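Local coordinates for protein glutathione S-transferase domain (PDB 4MF5) that binds glutathione and probably transfers it to electrophilic substrates, at residues Ser47-Asn52 / Pro69-Phe74; Phe29-Lys34 / Pro82-Leu87; Leu65-His70 / Leu250-Arg255. All blocks are in the same frame, centred on the assembly; numbering follows the deposited sequence.

Contact 1 (Ser47-Asn52 / Pro69-Phe74); sequences SLPTPN and PHLVRF. With GSH (glutathione), chain D.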
# COMPACT_ATOMS: atom_id res chain seq x y z
N SER A 47 5.06 -18.11 -4.68
CA SER A 47 4.52 -17.13 -5.60
C SER A 47 3.92 -17.75 -6.85
O SER A 47 3.91 -18.97 -7.03
CB SER A 47 5.65 -16.15 -5.94
OG SER A 47 5.14 -14.98 -6.58
N LEU A 48 3.43 -16.86 -7.70
CA LEU A 48 2.87 -17.17 -9.01
C LEU A 48 3.23 -15.97 -9.86
O LEU A 48 3.26 -14.87 -9.34
CB LEU A 48 1.35 -17.32 -8.92
CG LEU A 48 0.58 -17.84 -10.14
CD1 LEU A 48 0.94 -19.29 -10.42
CD2 LEU A 48 -0.91 -17.68 -9.89
N PRO A 49 3.44 -16.13 -11.18
CA PRO A 49 3.89 -14.96 -11.98
C PRO A 49 2.81 -13.95 -12.38
O PRO A 49 2.79 -13.45 -13.51
CB PRO A 49 4.54 -15.59 -13.22
CG PRO A 49 4.60 -17.01 -12.98
CD PRO A 49 3.64 -17.38 -11.91
N THR A 50 2.00 -13.57 -11.42
CA THR A 50 1.05 -12.49 -11.57
C THR A 50 1.77 -11.18 -11.25
O THR A 50 2.87 -11.21 -10.75
CB THR A 50 -0.09 -12.69 -10.59
OG1 THR A 50 0.48 -12.63 -9.28
CG2 THR A 50 -0.78 -14.04 -10.81
N PRO A 51 1.13 -10.02 -11.46
CA PRO A 51 1.90 -8.78 -11.22
C PRO A 51 2.47 -8.64 -9.83
O PRO A 51 3.62 -8.19 -9.67
CB PRO A 51 0.90 -7.68 -11.56
CG PRO A 51 0.00 -8.33 -12.53
CD PRO A 51 -0.14 -9.77 -12.16
N ASN A 52 1.71 -8.97 -8.79
CA ASN A 52 2.25 -8.82 -7.45
C ASN A 52 3.38 -9.81 -7.19
O ASN A 52 4.33 -9.47 -6.49
CB ASN A 52 1.17 -8.97 -6.39
CG ASN A 52 0.17 -7.84 -6.43
OD1 ASN A 52 0.50 -6.72 -6.84
ND2 ASN A 52 -1.05 -8.08 -5.95
N PRO A 69 12.30 -20.74 -5.67
CA PRO A 69 10.91 -20.45 -5.99
C PRO A 69 10.03 -21.68 -5.80
O PRO A 69 10.44 -22.80 -6.07
CB PRO A 69 10.97 -20.05 -7.46
CG PRO A 69 12.13 -20.80 -7.99
CD PRO A 69 13.14 -20.88 -6.87
N HIS A 70 8.80 -21.42 -5.39
CA HIS A 70 7.78 -22.44 -5.20
C HIS A 70 6.50 -21.94 -5.82
O HIS A 70 6.04 -20.85 -5.49
CB HIS A 70 7.56 -22.71 -3.72
CG HIS A 70 8.78 -23.18 -3.01
ND1 HIS A 70 9.27 -24.47 -3.13
CD2 HIS A 70 9.64 -22.53 -2.20
CE1 HIS A 70 10.38 -24.58 -2.41
NE2 HIS A 70 10.62 -23.42 -1.83
N LEU A 71 5.92 -22.74 -6.71
CA LEU A 71 4.74 -22.34 -7.44
C LEU A 71 3.49 -22.61 -6.61
O LEU A 71 3.16 -23.76 -6.27
CB LEU A 71 4.67 -23.12 -8.75
CG LEU A 71 3.53 -22.72 -9.69
CD1 LEU A 71 3.77 -21.36 -10.29
CD2 LEU A 71 3.36 -23.79 -10.77
N VAL A 72 2.79 -21.54 -6.28
CA VAL A 72 1.54 -21.60 -5.54
C VAL A 72 0.43 -21.56 -6.58
O VAL A 72 0.12 -20.50 -7.14
CB VAL A 72 1.44 -20.42 -4.56
CG1 VAL A 72 0.12 -20.43 -3.84
CG2 VAL A 72 2.60 -20.44 -3.57
N ARG A 73 -0.14 -22.73 -6.86
CA ARG A 73 -1.09 -22.89 -7.95
C ARG A 73 -2.48 -22.46 -7.55
O ARG A 73 -3.02 -22.94 -6.55
CB ARG A 73 -1.12 -24.34 -8.40
CG ARG A 73 0.20 -24.83 -8.99
CD ARG A 73 0.07 -26.24 -9.53
NE ARG A 73 -0.80 -26.28 -10.70
CZ ARG A 73 -1.20 -27.40 -11.29
NH1 ARG A 73 -0.84 -28.58 -10.83
NH2 ARG A 73 -1.99 -27.32 -12.36
N PHE A 74 -3.09 -21.60 -8.35
CA PHE A 74 -4.46 -21.18 -8.10
C PHE A 74 -5.46 -22.22 -8.56
O PHE A 74 -6.55 -22.31 -8.01
CB PHE A 74 -4.76 -19.83 -8.76
CG PHE A 74 -4.03 -18.66 -8.13
CD1 PHE A 74 -3.27 -18.82 -6.95
CD2 PHE A 74 -4.12 -17.39 -8.69
CE1 PHE A 74 -2.62 -17.73 -6.38
CE2 PHE A 74 -3.47 -16.30 -8.12
CZ PHE A 74 -2.72 -16.47 -6.96
CG1 GSH D . -1.46 -10.04 -3.87
CD1 GSH D . -1.64 -10.98 -5.02
OE1 GSH D . -1.03 -10.88 -6.10
N2 GSH D . -2.48 -11.94 -4.78
CA2 GSH D . -3.51 -12.40 -5.68
C2 GSH D . -3.80 -13.76 -5.18
O2 GSH D . -2.89 -14.40 -4.54
CB2 GSH D . -3.29 -12.55 -7.16
SG2 GSH D . -1.65 -12.15 -7.72
N3 GSH D . -5.02 -14.21 -5.40
CA3 GSH D . -5.47 -15.43 -4.77
C3 GSH D . -6.92 -15.28 -4.36
O31 GSH D . -7.51 -14.23 -4.68
O32 GSH D . -7.49 -16.20 -3.74
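In the beta-alpha-beta unit of the thioredoxin-like N-terminal domain, the ends of two parallel strands meet where S47 pairs with L71 and the chain turns off toward bound glutathione. Two backbone bonds fix the register. S47 N donates to H70 O over 3.0 Å, nearly straight, with an N-H...O angle of 173°, and V72 N donates to S47 O over 2.9 Å, so one residue grips both sides of L71 as parallel strands require.

Past the strand, L48 reaches across with both branches. Its CG stands anti to the backbone N (chi1 -171°), which turns it across to the other segment, and chi2 of 66° then divides the methyls: CD1 lies 3.5 Å from L71 CD1, while CD2 settles over the F74 ring, 3.4 Å from its centroid. The second approach is a CH-pi contact. A branched leucine suits the place because it fills two neighbouring sites at once. Glutathione lies over the opposite face of F74, with CA3, so the ring is sandwiched between L48 and the ligand. P49, centre of an inverse gamma turn, bends the chain back before T50, which occupies the N-cap position of helix 51-63. There T50 OG1 lies beside the sulfur of a ligand present only in traces, its very close approach being doubtful. Two residues on, N52 ND2 gives a weak hydrogen bond of 2.8 Å to GSH OE1. The loop from strand 43-47 into helix 51-63 is the usual place where the glutathione sulfur is met in the glutathione transferase fold.

Contact 2 (Phe29-Lys34 / Pro82-Leu87); sequences FPITKK and PEFMSL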
# COMPACT_ATOMS: atom_id res chain seq x y z
N PHE A 29 8.23 -23.56 10.15
CA PHE A 29 7.22 -22.88 9.36
C PHE A 29 6.35 -23.92 8.65
O PHE A 29 6.83 -24.64 7.80
CB PHE A 29 7.90 -21.97 8.36
CG PHE A 29 8.65 -20.85 9.01
CD1 PHE A 29 8.03 -19.66 9.31
CD2 PHE A 29 9.98 -21.01 9.34
CE1 PHE A 29 8.72 -18.64 9.94
CE2 PHE A 29 10.68 -19.99 9.96
CZ PHE A 29 10.04 -18.82 10.28
N PRO A 30 5.07 -23.99 9.01
CA PRO A 30 4.24 -25.05 8.45
C PRO A 30 4.12 -25.04 6.92
O PRO A 30 3.79 -26.07 6.32
CB PRO A 30 2.88 -24.82 9.12
CG PRO A 30 3.23 -24.22 10.45
CD PRO A 30 4.39 -23.30 10.12
N ILE A 31 4.35 -23.89 6.29
CA ILE A 31 4.29 -23.85 4.83
C ILE A 31 5.24 -24.85 4.18
O ILE A 31 4.99 -25.35 3.09
CB ILE A 31 4.50 -22.43 4.30
CG1 ILE A 31 4.12 -22.35 2.82
CG2 ILE A 31 5.92 -21.94 4.50
CD1 ILE A 31 4.01 -20.93 2.29
N THR A 32 6.34 -25.15 4.86
CA THR A 32 7.37 -26.03 4.30
C THR A 32 6.89 -27.49 4.21
O THR A 32 7.53 -28.29 3.54
CB THR A 32 8.69 -25.95 5.09
OG1 THR A 32 8.50 -26.42 6.43
CG2 THR A 32 9.26 -24.53 5.06
N LYS A 33 5.77 -27.83 4.87
CA LYS A 33 5.19 -29.15 4.68
C LYS A 33 4.67 -29.29 3.25
O LYS A 33 4.72 -30.38 2.68
CB LYS A 33 4.05 -29.41 5.68
CG LYS A 33 4.52 -29.50 7.11
CD LYS A 33 5.35 -30.76 7.32
CE LYS A 33 5.81 -30.94 8.77
NZ LYS A 33 7.26 -30.66 8.94
N LYS A 34 4.12 -28.22 2.70
CA LYS A 34 3.56 -28.24 1.35
C LYS A 34 4.61 -27.95 0.27
O LYS A 34 4.59 -28.54 -0.80
CB LYS A 34 2.39 -27.26 1.25
CG LYS A 34 1.71 -27.28 -0.10
CD LYS A 34 0.32 -26.67 -0.03
CE LYS A 34 -0.40 -26.65 -1.36
NZ LYS A 34 -0.76 -28.01 -1.77
N PRO A 82 -4.19 -24.44 4.65
CA PRO A 82 -3.65 -24.01 5.94
C PRO A 82 -2.14 -23.79 5.89
O PRO A 82 -1.61 -22.90 6.57
CB PRO A 82 -4.02 -25.15 6.88
CG PRO A 82 -5.19 -25.78 6.23
CD PRO A 82 -4.95 -25.70 4.76
N GLU A 83 -1.45 -24.58 5.09
CA GLU A 83 0.00 -24.45 4.94
C GLU A 83 0.38 -23.08 4.37
O GLU A 83 1.22 -22.39 4.93
CB GLU A 83 0.56 -25.58 4.08
CG GLU A 83 0.50 -26.95 4.76
CD GLU A 83 -0.87 -27.60 4.79
OE1 GLU A 83 -1.80 -27.15 4.08
OE2 GLU A 83 -0.99 -28.60 5.51
N PHE A 84 -0.24 -22.67 3.27
CA PHE A 84 0.06 -21.36 2.75
C PHE A 84 -0.37 -20.26 3.73
O PHE A 84 0.37 -19.29 3.96
CB PHE A 84 -0.56 -21.13 1.35
CG PHE A 84 -0.14 -19.82 0.77
CD1 PHE A 84 1.09 -19.70 0.16
CD2 PHE A 84 -0.92 -18.68 0.90
CE1 PHE A 84 1.52 -18.49 -0.30
CE2 PHE A 84 -0.48 -17.47 0.43
CZ PHE A 84 0.76 -17.37 -0.16
N MET A 85 -1.57 -20.41 4.28
CA MET A 85 -2.14 -19.40 5.14
C MET A 85 -1.39 -19.24 6.45
O MET A 85 -1.47 -18.18 7.08
CB MET A 85 -3.64 -19.62 5.34
CG MET A 85 -4.40 -19.33 4.05
SD MET A 85 -6.18 -19.50 4.14
CE MET A 85 -6.61 -18.20 5.28
N SER A 86 -0.62 -20.26 6.84
CA SER A 86 0.23 -20.14 8.03
C SER A 86 1.32 -19.10 7.84
O SER A 86 1.83 -18.55 8.82
CB SER A 86 0.85 -21.49 8.40
OG SER A 86 1.87 -21.89 7.51
N LEU A 87 1.70 -18.84 6.60
CA LEU A 87 2.66 -17.79 6.27
C LEU A 87 1.95 -16.48 5.92
O LEU A 87 2.31 -15.42 6.43
CB LEU A 87 3.56 -18.23 5.12
CG LEU A 87 4.62 -17.22 4.69
CD1 LEU A 87 5.52 -16.82 5.85
CD2 LEU A 87 5.44 -17.75 3.54
O HOH W 1 4.53 -21.10 7.47
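I31 lies against the carbonyl end of E83, and these two residues bury more surface here than any others. The CB of I31 comes to 3.3 Å from E83 O, and CG1 follows the same oxygen before the chain runs inward. With CG1 anti to the backbone N (chi1 -167°) and the next torsion also extended, CD1 is carried to 3.7 Å from L87 CD2 and 3.8 Å from F84 CD1. The I31 chain runs alongside F84 in the same direction. A long, branched aliphatic chain suits this site, since Y46 and I97 of the central sheet also touch it.

E83 presents its aliphatic part to the other segment: CB is 3.8 Å from K34 CB, and CG passes P30 O. Its carboxylate stays apart from K34, whose NZ is 6.0 Å from E83 OE1, so methylene packing rather than a salt bridge joins the pair. The short helices thus brought together are 82-85, which follows strand 67-71 in the N-terminal glutathione transferase domain, and the weakly bonded helix 31-34, which precedes strand 43-47.

S86 meets P30 at the exposed side of the contact. Its OG donates to E83 O over 2.7 Å, and P30 CB packs against the same hydroxyl. I31 N lies too poorly angled for a direct bond to OG. A water bridges them, accepting from I31 N at 3.0 Å and donating to S86 OG at 2.8 Å; a small hydroxyl residue leaves room for P30 while serving both partners.

Contact 3 (Leu65-His70 / Leu250-Arg255); sequences LPYEPH and LDSPKR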
# COMPACT_ATOMS: atom_id res chain seq x y z
N LEU A 65 20.10 -11.88 -5.36
CA LEU A 65 20.03 -12.65 -4.14
C LEU A 65 19.55 -14.06 -4.47
O LEU A 65 18.54 -14.23 -5.14
CB LEU A 65 19.03 -12.00 -3.18
CG LEU A 65 19.00 -12.58 -1.78
CD1 LEU A 65 20.23 -12.18 -0.99
CD2 LEU A 65 17.75 -12.14 -1.03
N PRO A 66 20.23 -15.11 -3.95
CA PRO A 66 19.73 -16.45 -4.23
C PRO A 66 18.33 -16.67 -3.68
O PRO A 66 17.99 -16.17 -2.60
CB PRO A 66 20.74 -17.36 -3.51
CG PRO A 66 22.00 -16.52 -3.46
CD PRO A 66 21.51 -15.13 -3.22
N TYR A 67 17.53 -17.44 -4.40
CA TYR A 67 16.22 -17.77 -3.89
C TYR A 67 15.76 -19.10 -4.44
O TYR A 67 16.24 -19.56 -5.48
CB TYR A 67 15.20 -16.67 -4.20
CG TYR A 67 14.82 -16.49 -5.65
CD1 TYR A 67 15.67 -15.83 -6.53
CD2 TYR A 67 13.60 -16.94 -6.13
CE1 TYR A 67 15.31 -15.60 -7.85
CE2 TYR A 67 13.24 -16.74 -7.45
CZ TYR A 67 14.08 -16.07 -8.30
OH TYR A 67 13.67 -15.86 -9.60
N GLU A 68 14.81 -19.71 -3.74
CA GLU A 68 14.20 -20.96 -4.14
C GLU A 68 12.73 -20.70 -4.40
O GLU A 68 11.98 -20.44 -3.46
CB GLU A 68 14.36 -22.02 -3.05
CG GLU A 68 13.80 -23.37 -3.46
CD GLU A 68 14.01 -24.48 -2.47
OE1 GLU A 68 14.72 -24.27 -1.48
OE2 GLU A 68 13.43 -25.57 -2.69
N PRO A 69 12.30 -20.74 -5.67
CA PRO A 69 10.91 -20.45 -5.99
C PRO A 69 10.03 -21.68 -5.80
O PRO A 69 10.44 -22.80 -6.07
CB PRO A 69 10.97 -20.05 -7.46
CG PRO A 69 12.13 -20.80 -7.99
CD PRO A 69 13.14 -20.88 -6.87
N HIS A 70 8.80 -21.42 -5.39
CA HIS A 70 7.78 -22.44 -5.20
C HIS A 70 6.50 -21.94 -5.82
O HIS A 70 6.04 -20.85 -5.49
CB HIS A 70 7.56 -22.71 -3.72
CG HIS A 70 8.78 -23.18 -3.01
ND1 HIS A 70 9.27 -24.47 -3.13
CD2 HIS A 70 9.64 -22.53 -2.20
CE1 HIS A 70 10.38 -24.58 -2.41
NE2 HIS A 70 10.62 -23.42 -1.83
N LEU A 250 9.83 -12.38 -14.62
CA LEU A 250 8.48 -12.57 -15.14
C LEU A 250 8.14 -14.02 -15.33
O LEU A 250 6.95 -14.37 -15.41
CB LEU A 250 8.31 -11.83 -16.46
CG LEU A 250 8.22 -10.31 -16.35
CD1 LEU A 250 8.32 -9.68 -17.74
CD2 LEU A 250 6.94 -9.85 -15.63
N ASP A 251 9.16 -14.88 -15.41
CA ASP A 251 8.97 -16.31 -15.61
C ASP A 251 9.34 -17.12 -14.38
O ASP A 251 9.78 -18.26 -14.49
CB ASP A 251 9.79 -16.78 -16.82
CG ASP A 251 9.43 -18.17 -17.29
OD1 ASP A 251 8.25 -18.57 -17.17
OD2 ASP A 251 10.33 -18.84 -17.81
N SER A 252 9.14 -16.56 -13.19
CA SER A 252 9.53 -17.24 -11.97
C SER A 252 8.49 -16.98 -10.89
O SER A 252 8.18 -15.81 -10.63
CB SER A 252 10.90 -16.71 -11.52
OG SER A 252 11.32 -17.36 -10.36
N PRO A 253 7.98 -18.03 -10.21
CA PRO A 253 8.26 -19.45 -10.41
C PRO A 253 7.83 -19.92 -11.78
O PRO A 253 6.98 -19.29 -12.42
CB PRO A 253 7.45 -20.14 -9.28
CG PRO A 253 7.28 -19.08 -8.23
CD PRO A 253 7.12 -17.81 -9.04
N LYS A 254 8.40 -21.04 -12.20
CA LYS A 254 8.13 -21.60 -13.53
C LYS A 254 6.79 -22.28 -13.47
O LYS A 254 6.50 -22.97 -12.49
CB LYS A 254 9.24 -22.56 -13.95
CG LYS A 254 10.32 -21.91 -14.81
CD LYS A 254 11.68 -21.89 -14.14
CE LYS A 254 12.56 -20.80 -14.74
NZ LYS A 254 12.18 -19.46 -14.19
N ARG A 255 5.98 -22.08 -14.51
CA ARG A 255 4.61 -22.60 -14.58
C ARG A 255 4.61 -24.13 -14.56
O ARG A 255 3.60 -24.77 -14.26
CB ARG A 255 3.88 -22.08 -15.82
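Y67 stretches from strand 67-71 to the C-terminal tail, and its hydroxyl meets the side chain of S252. The CB starts out toward the tail, and chi1 of 69° sets CG between the backbone N and the carbonyl carbon, from where the ring extends from the strand to the tail. L60 of helix 51-63 and L43 and L45 of the neighbouring strand touch this side chain. Further out, CE2 comes to 3.5 Å from S252 OG, which lies at the ring edge, near its plane, and CZ is slightly more distant from it. At the tip, OH is hydrogen-bonded to S252 OG, 2.9 Å away. The same hydroxyl is hydrogen-bonded to E61, so a tyrosine fits: a flat apolar body for the helix-sheet interface and a polar tip that can join helix and tail together.

Strand 67-71 is an outermost strand of the four-stranded thioredoxin-like sheet in this chain, and the tail after helix 244-250 runs back from the helical C-terminal domain to lie over it. S252 extends OG anti to its own backbone N (chi1 -178°) to meet the tyrosine, while its carbonyl oxygen accepts a hydrogen bond from S57 of helix 51-63. P253 then follows through a cis peptide bond. Its ring carbon CG sits 3.9 Å from P69 CB and 3.5 Å from H70 O, and two compact proline rings, each with little conformational freedom, meet here.

In the fold
Strand 67-71 is common to contacts 1 and 3. These two share P69 and H70, have centres about 9 Å apart and touch directly: P253 CG lies 3.6 Å from S47 O, and P49 CG 3.3 Å from P253 O, so the C-terminal tail packs on the loop that carries T50 to glutathione. Along the chain, contact 1 is nested within the loop closed by contact 2, whose centre is about 15 Å away and which it meets through V72 CG2 and F84 CE1 at 4.0 Å. F84 also neighbours I93 and Q79, both ligand residues, and its side chain is about 6 Å from glutathione. Contacts 2 and 3 do not touch, their nearest atoms being about 7 Å apart.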